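Local structure of lytic polysaccharide monooxygenase (Neurospora crassa, 4QI8) at residues 12-16 with 17-21; 42-45 with 46-49; 129-133 with 134-138. The protein probably uses a copper centre, a reductant and an oxygen cosubstrate to break the glycosidic bonds of cellulose by oxidation. All blocks are in the same frame, centred on the assembly; numbering follows the deposited sequence. Where two conformers were deposited one is given.

Contact 1 (12-16 with 17-21)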
loop_
_atom_site.group_PDB
_atom_site.type_symbol
_atom_site.label_atom_id
_atom_site.label_comp_id
_atom_site.label_asym_id
_atom_site.label_seq_id
_atom_site.Cartn_x
_atom_site.Cartn_y
_atom_site.Cartn_z
ATOM N N GLY A 12 -10.833 -11.273 15.414
ATOM C CA GLY A 12 -10.246 -10.234 16.243
ATOM C C GLY A 12 -8.974 -9.678 15.631
ATOM O O GLY A 12 -8.533 -10.114 14.562
ATOM N N THR A 13 -8.366 -8.721 16.316
ATOM C CA THR A 13 -7.082 -8.105 15.929
ATOM C C THR A 13 -5.900 -9.058 16.121
ATOM O O THR A 13 -6.000 -10.111 16.718
ATOM C CB THR A 13 -6.779 -6.831 16.770
ATOM O OG1 THR A 13 -5.503 -6.266 16.449
ATOM C CG2 THR A 13 -6.679 -7.165 18.214
ATOM N N THR A 14 -4.791 -8.689 15.525
ATOM C CA THR A 14 -3.581 -9.451 15.662
ATOM C C THR A 14 -2.650 -8.630 16.606
ATOM O O THR A 14 -3.123 -7.932 17.477
ATOM C CB THR A 14 -3.089 -9.834 14.258
ATOM O OG1 THR A 14 -2.836 -8.665 13.467
ATOM C CG2 THR A 14 -4.211 -10.708 13.569
ATOM N N ALA A 15 -1.364 -8.839 16.544
ATOM C CA ALA A 15 -0.425 -8.048 17.306
ATOM C C ALA A 15 0.317 -7.170 16.298
ATOM O O ALA A 15 0.380 -7.501 15.099
ATOM C CB ALA A 15 0.544 -8.954 18.035
ATOM N N ASP A 16 0.885 -6.058 16.762
ATOM C CA ASP A 16 1.724 -5.255 15.888
ATOM C C ASP A 16 2.828 -6.111 15.288
ATOM O O ASP A 16 3.517 -6.835 16.004
ATOM C CB ASP A 16 2.367 -4.104 16.654
ATOM C CG ASP A 16 1.384 -2.996 17.016
ATOM O OD1 ASP A 16 0.245 -3.001 16.514
ATOM O OD2 ASP A 16 1.773 -2.083 17.783
ATOM N N TRP A 17 2.982 -5.999 13.973
ATOM C CA TRP A 17 4.037 -6.666 13.204
ATOM C C TRP A 17 3.954 -8.190 13.274
ATOM O O TRP A 17 4.931 -8.889 12.999
ATOM C CB TRP A 17 5.422 -6.164 13.614
ATOM C CG TRP A 17 5.497 -4.672 13.747
ATOM C CD1 TRP A 17 5.756 -3.981 14.885
ATOM C CD2 TRP A 17 5.303 -3.685 12.715
ATOM N NE1 TRP A 17 5.752 -2.637 14.637
ATOM C CE2 TRP A 17 5.473 -2.424 13.313
ATOM C CE3 TRP A 17 5.021 -3.745 11.345
ATOM C CZ2 TRP A 17 5.358 -1.230 12.597
ATOM C CZ3 TRP A 17 4.917 -2.549 10.631
ATOM C CH2 TRP A 17 5.084 -1.315 11.259
ATOM N N GLN A 18 2.770 -8.717 13.562
ATOM C CA GLN A 18 2.593 -10.166 13.563
ATOM C C GLN A 18 2.507 -10.693 12.137
ATOM O O GLN A 18 3.242 -11.603 11.769
ATOM C CB GLN A 18 1.358 -10.585 14.350
ATOM C CG GLN A 18 1.170 -12.091 14.354
ATOM C CD GLN A 18 -0.026 -12.526 15.144
ATOM O OE1 GLN A 18 -0.854 -11.707 15.537
ATOM N NE2 GLN A 18 -0.126 -13.822 15.391
ATOM N N TYR A 19 1.613 -10.114 11.339
ATOM C CA TYR A 19 1.436 -10.488 9.936
ATOM C C TYR A 19 2.014 -9.437 8.991
ATOM O O TYR A 19 1.942 -9.593 7.782
ATOM C CB TYR A 19 -0.052 -10.677 9.636
ATOM C CG TYR A 19 -0.681 -11.780 10.439
ATOM C CD1 TYR A 19 -0.443 -13.100 10.130
ATOM C CD2 TYR A 19 -1.513 -11.511 11.508
ATOM C CE1 TYR A 19 -1.011 -14.126 10.856
ATOM C CE2 TYR A 19 -2.086 -12.542 12.242
ATOM C CZ TYR A 19 -1.831 -13.838 11.907
ATOM O OH TYR A 19 -2.409 -14.844 12.643
ATOM N N VAL A 20 2.561 -8.362 9.552
ATOM C CA VAL A 20 3.128 -7.272 8.778
ATOM C C VAL A 20 4.629 -7.247 9.015
ATOM O O VAL A 20 5.083 -7.257 10.160
ATOM C CB VAL A 20 2.483 -5.931 9.184
ATOM C CG1 VAL A 20 3.123 -4.775 8.427
ATOM C CG2 VAL A 20 0.974 -5.971 8.952
ATOM N N ARG A 21 5.400 -7.271 7.932
ATOM C CA ARG A 21 6.848 -7.155 8.018
ATOM C C ARG A 21 7.205 -5.880 8.758
ATOM O O ARG A 21 6.672 -4.819 8.446
ATOM C CB ARG A 21 7.436 -7.158 6.611
ATOM C CG ARG A 21 7.225 -8.487 5.912
ATOM C CD ARG A 21 7.921 -8.571 4.568
ATOM N NE ARG A 21 7.814 -9.920 4.023
ATOM C CZ ARG A 21 8.193 -10.282 2.803
ATOM N NH1 ARG A 21 8.704 -9.391 1.956
ATOM N NH2 ARG A 21 8.060 -11.550 2.433
HETATM O O HOH W 1 -0.368 -8.069 12.334
#
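Between Ala-15 and Gln-18 the chain folds back in a type II beta turn, closed by Gln-18 N donating to Ala-15 O at 3.1 Å, with Trp-17 taking the positive phi of its third position. The glutamine returns a second bond to the same residue: Ala-15 N donates to Gln-18 OE1 at 3.1 Å. That bond makes 148° at the hydrogen, the donor lying 17° off the plane of the side-chain carbonyl. What brings OE1 there is an extended side chain, CG lying anti to the backbone N (chi1 -180°). With an alanine at Gln-18, Ala-15 N would probably lose its side-chain acceptor and the ring of Tyr-19 the CG that lies over its face. Thr-14 sets CB against the edge of the Tyr-19 ring, the two side chains crossing at about a right angle, while Gln-18 CG lies over one face of that ring, 3.9 Å above its plane and displaced toward the rim. A water donates to Thr-14 OG1 (2.8 Å) and to Ala-15 O, and accepts from Tyr-19 N. Thr-14 OG1 also bonds Val-7 O, and Asp-16 OD1 forms a salt bridge with Lys-6, fixing the loop to strand 3-8. These features describe a surface beta turn whose fourth residue braces it through its own side chain.

Contact 2 (42-45 with 46-49)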
loop_
_atom_site.group_PDB
_atom_site.type_symbol
_atom_site.label_atom_id
_atom_site.label_comp_id
_atom_site.label_asym_id
_atom_site.label_seq_id
_atom_site.Cartn_x
_atom_site.Cartn_y
_atom_site.Cartn_z
ATOM N N CYS A 42 8.453 -2.082 0.760
ATOM C CA CYS A 42 7.882 -2.546 2.030
ATOM C C CYS A 42 8.530 -1.867 3.246
ATOM O O CYS A 42 8.424 -2.377 4.359
ATOM C CB CYS A 42 7.955 -4.085 2.172
ATOM S SG CYS A 42 6.950 -4.929 0.941
ATOM N N PHE A 43 9.167 -0.728 3.020
ATOM C CA PHE A 43 9.820 0.039 4.086
ATOM C C PHE A 43 10.865 -0.799 4.834
ATOM O O PHE A 43 11.001 -0.687 6.056
ATOM C CB PHE A 43 8.786 0.659 5.065
ATOM C CG PHE A 43 9.161 2.039 5.609
ATOM C CD1 PHE A 43 10.484 2.463 5.707
ATOM C CD2 PHE A 43 8.159 2.910 6.031
ATOM C CE1 PHE A 43 10.795 3.721 6.192
ATOM C CE2 PHE A 43 8.473 4.164 6.517
ATOM C CZ PHE A 43 9.784 4.575 6.585
ATOM N N GLN A 44 11.627 -1.606 4.098
ATOM C CA GLN A 44 12.709 -2.377 4.704
ATOM C C GLN A 44 13.970 -2.280 3.868
ATOM O O GLN A 44 14.056 -2.850 2.784
ATOM C CB GLN A 44 12.340 -3.847 4.856
ATOM C CG GLN A 44 11.207 -4.127 5.820
ATOM C CD GLN A 44 11.059 -5.616 6.083
ATOM O OE1 GLN A 44 11.243 -6.437 5.175
ATOM N NE2 GLN A 44 10.740 -5.980 7.327
ATOM N N SER A 45 14.984 -1.599 4.384
ATOM C CA SER A 45 16.277 -1.630 3.714
ATOM C C SER A 45 16.918 -3.015 3.810
ATOM O O SER A 45 17.644 -3.427 2.910
ATOM C CB SER A 45 17.231 -0.601 4.298
ATOM O OG SER A 45 16.712 0.702 4.177
ATOM N N THR A 46 16.684 -3.696 4.930
ATOM C CA THR A 46 17.099 -5.084 5.125
ATOM C C THR A 46 15.809 -5.889 5.237
ATOM O O THR A 46 15.041 -5.685 6.167
ATOM C CB THR A 46 17.954 -5.269 6.425
ATOM O OG1 THR A 46 19.147 -4.479 6.348
ATOM C CG2 THR A 46 18.336 -6.729 6.649
ATOM N N HIS A 47 15.576 -6.803 4.300
ATOM C CA HIS A 47 14.387 -7.644 4.335
ATOM C C HIS A 47 14.318 -8.428 5.630
ATOM O O HIS A 47 15.317 -9.013 6.049
ATOM C CB HIS A 47 14.418 -8.619 3.158
ATOM C CG HIS A 47 13.490 -9.783 3.309
ATOM N ND1 HIS A 47 12.139 -9.697 3.051
ATOM C CD2 HIS A 47 13.723 -11.059 3.696
ATOM C CE1 HIS A 47 11.582 -10.873 3.274
ATOM N NE2 HIS A 47 12.520 -11.717 3.663
ATOM N N SER A 48 13.147 -8.442 6.254
ATOM C CA SER A 48 12.870 -9.289 7.418
ATOM C C SER A 48 11.440 -9.809 7.288
ATOM O O SER A 48 10.518 -9.005 7.152
ATOM C CB SER A 48 12.982 -8.497 8.732
ATOM O OG SER A 48 14.322 -8.191 9.090
ATOM N N PRO A 49 11.226 -11.132 7.357
ATOM C CA PRO A 49 9.860 -11.648 7.245
ATOM C C PRO A 49 8.976 -11.245 8.419
ATOM O O PRO A 49 9.460 -10.952 9.512
ATOM C CB PRO A 49 10.063 -13.165 7.254
ATOM C CG PRO A 49 11.347 -13.374 7.941
ATOM C CD PRO A 49 12.202 -12.214 7.555
HETATM O O HOH W 2 10.849 -7.271 2.597
#
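Gln-44 reaches across the bend to Ser-48 and grips its backbone at two points. Its CG stands anti to the carbonyl carbon (chi1 -66°) and the chain is extended beyond it, which carries the amide to Ser-48. Ser-48 N donates to Gln-44 OE1 at 3.0 Å, nearly straight (170° at the hydrogen), yet it comes from above the plane of the side-chain carbonyl, 48° out of it, and so does not use a lone pair. The return bond, Gln-44 NE2 to Ser-48 O at 3.0 Å, is more regular in its plane: the acceptor lies in the amide plane and the donor meets a lone pair of the carbonyl. One side-chain amide thus pairs with both polar backbone groups of a residue four positions on. NE2 also donates to Arg-22 O, which helps to fix the rotation of the amide.

Water supplies a further bridge. It donates to OE1 of Gln-44 at 2.7 Å and hydrogen-bonds ND1 of His-47 at 2.8 Å, approaching in the plane of the imidazole; NE2 of that ring pairs with Asn-90 O.

Van der Waals contact is slight: Gln-44 CB rests 3.5 Å from Thr-46 O, and Ser-48 CB 3.7 Å from Gln-44 NE2.

The bend leaves the short helix 39-42, where Cys-42 is disulfide-bonded to Cys-160 of strand 155-166 and Phe-43 turns the chain with positive phi, and it runs on toward strand 54-57.

Contact 3 (129-133 with 134-138); sequences SCIKS and GSYLL
Tyr-136 closes the loop leading into its strand by donating its OH to Lys-132 O at 2.6 Å, a short bond that lies in the carbonyl plane on a lone pair, with a C=O...O angle of 142°. The same oxygen is near the plane of the ring, 3.2 Å from Tyr-136 CE1, so it meets the phenol at its edge. Beside this bond, Ile-131 brings CD1 to 3.8 Å from Tyr-136 CZ, the two side chains crossing obliquely. Its CG1 stands between the backbone N and carbonyl carbon (chi1 59°), which directs CD1 to the hydroxyl end of the tyrosine.

Further out, the chain between acceptor and donor depends on Gly-134, at whose backbone angles a CB would lie only 2.5 Å from Ser-133 O, a clash that calls for glycine. Backbone bonds of Gly-134 with Ile-165 and of Tyr-136 with Leu-163 hold the strand against 155-166, while Ile-165 and Arg-82 pack on the tyrosine. Ile-131 reaches Leu-80 and Phe-100, and Cys-130 is disulfide-bonded to Cys-214, the C-terminal residue.

The hydroxyl proton of this buried tyrosine has a neutral backbone acceptor, which would be expected to favour the protonated phenol, and the bond ties the incoming loop to strand 134-144.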
loop_
_atom_site.group_PDB
_atom_site.type_symbol
_atom_site.label_atom_id
_atom_site.label_comp_id
_atom_site.label_asym_id
_atom_site.label_seq_id
_atom_site.Cartn_x
_atom_site.Cartn_y
_atom_site.Cartn_z
ATOM N N SER A 129 -11.964 -11.252 -6.089
ATOM C CA SER A 129 -12.443 -12.631 -6.042
ATOM C C SER A 129 -11.736 -13.524 -7.046
ATOM O O SER A 129 -11.652 -14.742 -6.860
ATOM C CB SER A 129 -13.950 -12.676 -6.322
ATOM O OG SER A 129 -14.250 -12.236 -7.640
ATOM N N CYS A 130 -11.249 -12.919 -8.121
ATOM C CA CYS A 130 -10.886 -13.681 -9.306
ATOM C C CYS A 130 -9.409 -14.044 -9.398
ATOM O O CYS A 130 -9.021 -14.806 -10.284
ATOM C CB CYS A 130 -11.311 -12.920 -10.567
ATOM S SG CYS A 130 -10.550 -11.270 -10.731
ATOM N N ILE A 131 -8.584 -13.511 -8.503
ATOM C CA ILE A 131 -7.153 -13.747 -8.603
ATOM C C ILE A 131 -6.794 -15.154 -8.121
ATOM O O ILE A 131 -7.557 -15.797 -7.401
ATOM C CB ILE A 131 -6.335 -12.666 -7.854
ATOM C CG1 ILE A 131 -6.713 -12.631 -6.371
ATOM C CG2 ILE A 131 -6.553 -11.305 -8.502
ATOM C CD1 ILE A 131 -5.830 -11.719 -5.551
ATOM N N LYS A 132 -5.631 -15.633 -8.542
ATOM C CA LYS A 132 -5.208 -16.998 -8.255
ATOM C C LYS A 132 -4.840 -17.177 -6.784
ATOM O O LYS A 132 -4.137 -16.353 -6.214
ATOM C CB LYS A 132 -4.002 -17.353 -9.128
ATOM C CG LYS A 132 -3.869 -18.831 -9.468
ATOM C CD LYS A 132 -2.602 -19.113 -10.261
ATOM C CE LYS A 132 -2.028 -20.468 -9.884
ATOM N NZ LYS A 132 -0.826 -20.840 -10.678
ATOM N N SER A 133 -5.300 -18.262 -6.175
ATOM C CA SER A 133 -4.917 -18.578 -4.806
ATOM C C SER A 133 -3.405 -18.688 -4.717
ATOM O O SER A 133 -2.732 -19.032 -5.687
ATOM C CB SER A 133 -5.545 -19.892 -4.359
ATOM O OG SER A 133 -5.091 -20.957 -5.167
ATOM N N GLY A 134 -2.871 -18.367 -3.550
ATOM C CA GLY A 134 -1.452 -18.499 -3.303
ATOM C C GLY A 134 -1.031 -17.589 -2.173
ATOM O O GLY A 134 -1.864 -16.966 -1.527
ATOM N N SER A 135 0.268 -17.523 -1.930
ATOM C CA SER A 135 0.803 -16.570 -0.967
ATOM C C SER A 135 1.003 -15.224 -1.641
ATOM O O SER A 135 1.408 -15.171 -2.800
ATOM C CB SER A 135 2.117 -17.076 -0.398
ATOM O OG SER A 135 1.925 -18.293 0.301
ATOM N N TYR A 136 0.732 -14.155 -0.898
ATOM C CA TYR A 136 0.793 -12.797 -1.426
ATOM C C TYR A 136 1.379 -11.831 -0.408
ATOM O O TYR A 136 1.203 -12.005 0.806
ATOM C CB TYR A 136 -0.607 -12.262 -1.738
ATOM C CG TYR A 136 -1.262 -12.752 -3.011
ATOM C CD1 TYR A 136 -1.853 -14.013 -3.079
ATOM C CD2 TYR A 136 -1.328 -11.937 -4.129
ATOM C CE1 TYR A 136 -2.473 -14.449 -4.236
ATOM C CE2 TYR A 136 -1.950 -12.358 -5.289
ATOM C CZ TYR A 136 -2.531 -13.607 -5.333
ATOM O OH TYR A 136 -3.136 -13.992 -6.511
ATOM N N LEU A 137 2.030 -10.783 -0.914
ATOM C CA LEU A 137 2.267 -9.590 -0.130
ATOM C C LEU A 137 1.179 -8.574 -0.436
ATOM O O LEU A 137 0.795 -8.396 -1.601
ATOM C CB LEU A 137 3.626 -8.985 -0.462
ATOM C CG LEU A 137 4.816 -9.898 -0.169
ATOM C CD1 LEU A 137 6.114 -9.264 -0.658
ATOM C CD2 LEU A 137 4.908 -10.186 1.312
ATOM N N LEU A 138 0.715 -7.897 0.616
ATOM C CA LEU A 138 -0.216 -6.785 0.504
ATOM C C LEU A 138 0.497 -5.538 0.986
ATOM O O LEU A 138 0.831 -5.428 2.164
ATOM C CB LEU A 138 -1.469 -7.039 1.335
ATOM C CG LEU A 138 -2.466 -5.879 1.427
ATOM C CD1 LEU A 138 -3.067 -5.487 0.084
ATOM C CD2 LEU A 138 -3.555 -6.238 2.412
#

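How the contacts relate
From the N terminus, contact 1 closes a turn in the loop after strand 3-8, contact 2 a bend after helix 39-42, and contact 3 the entry into strand 134-144. Each is complete before the next begins, so they follow in series and none nest or cross. Arg-21, at the end of contact 1, is where they meet in space: it packs on Gln-44, His-47 and Ser-48 of contact 2 and on Leu-137 of contact 3, and hydrogen-bonds Gln-162 of strand 155-166. Contacts 2 and 3 do not touch, their nearest atoms being about 5 Å apart. Together they tie three loops to the AA9 beta-sandwich, contact 1 also to strand 3-8 of the three-stranded sheet and contact 3 to strand 134-144 of the mixed sheet.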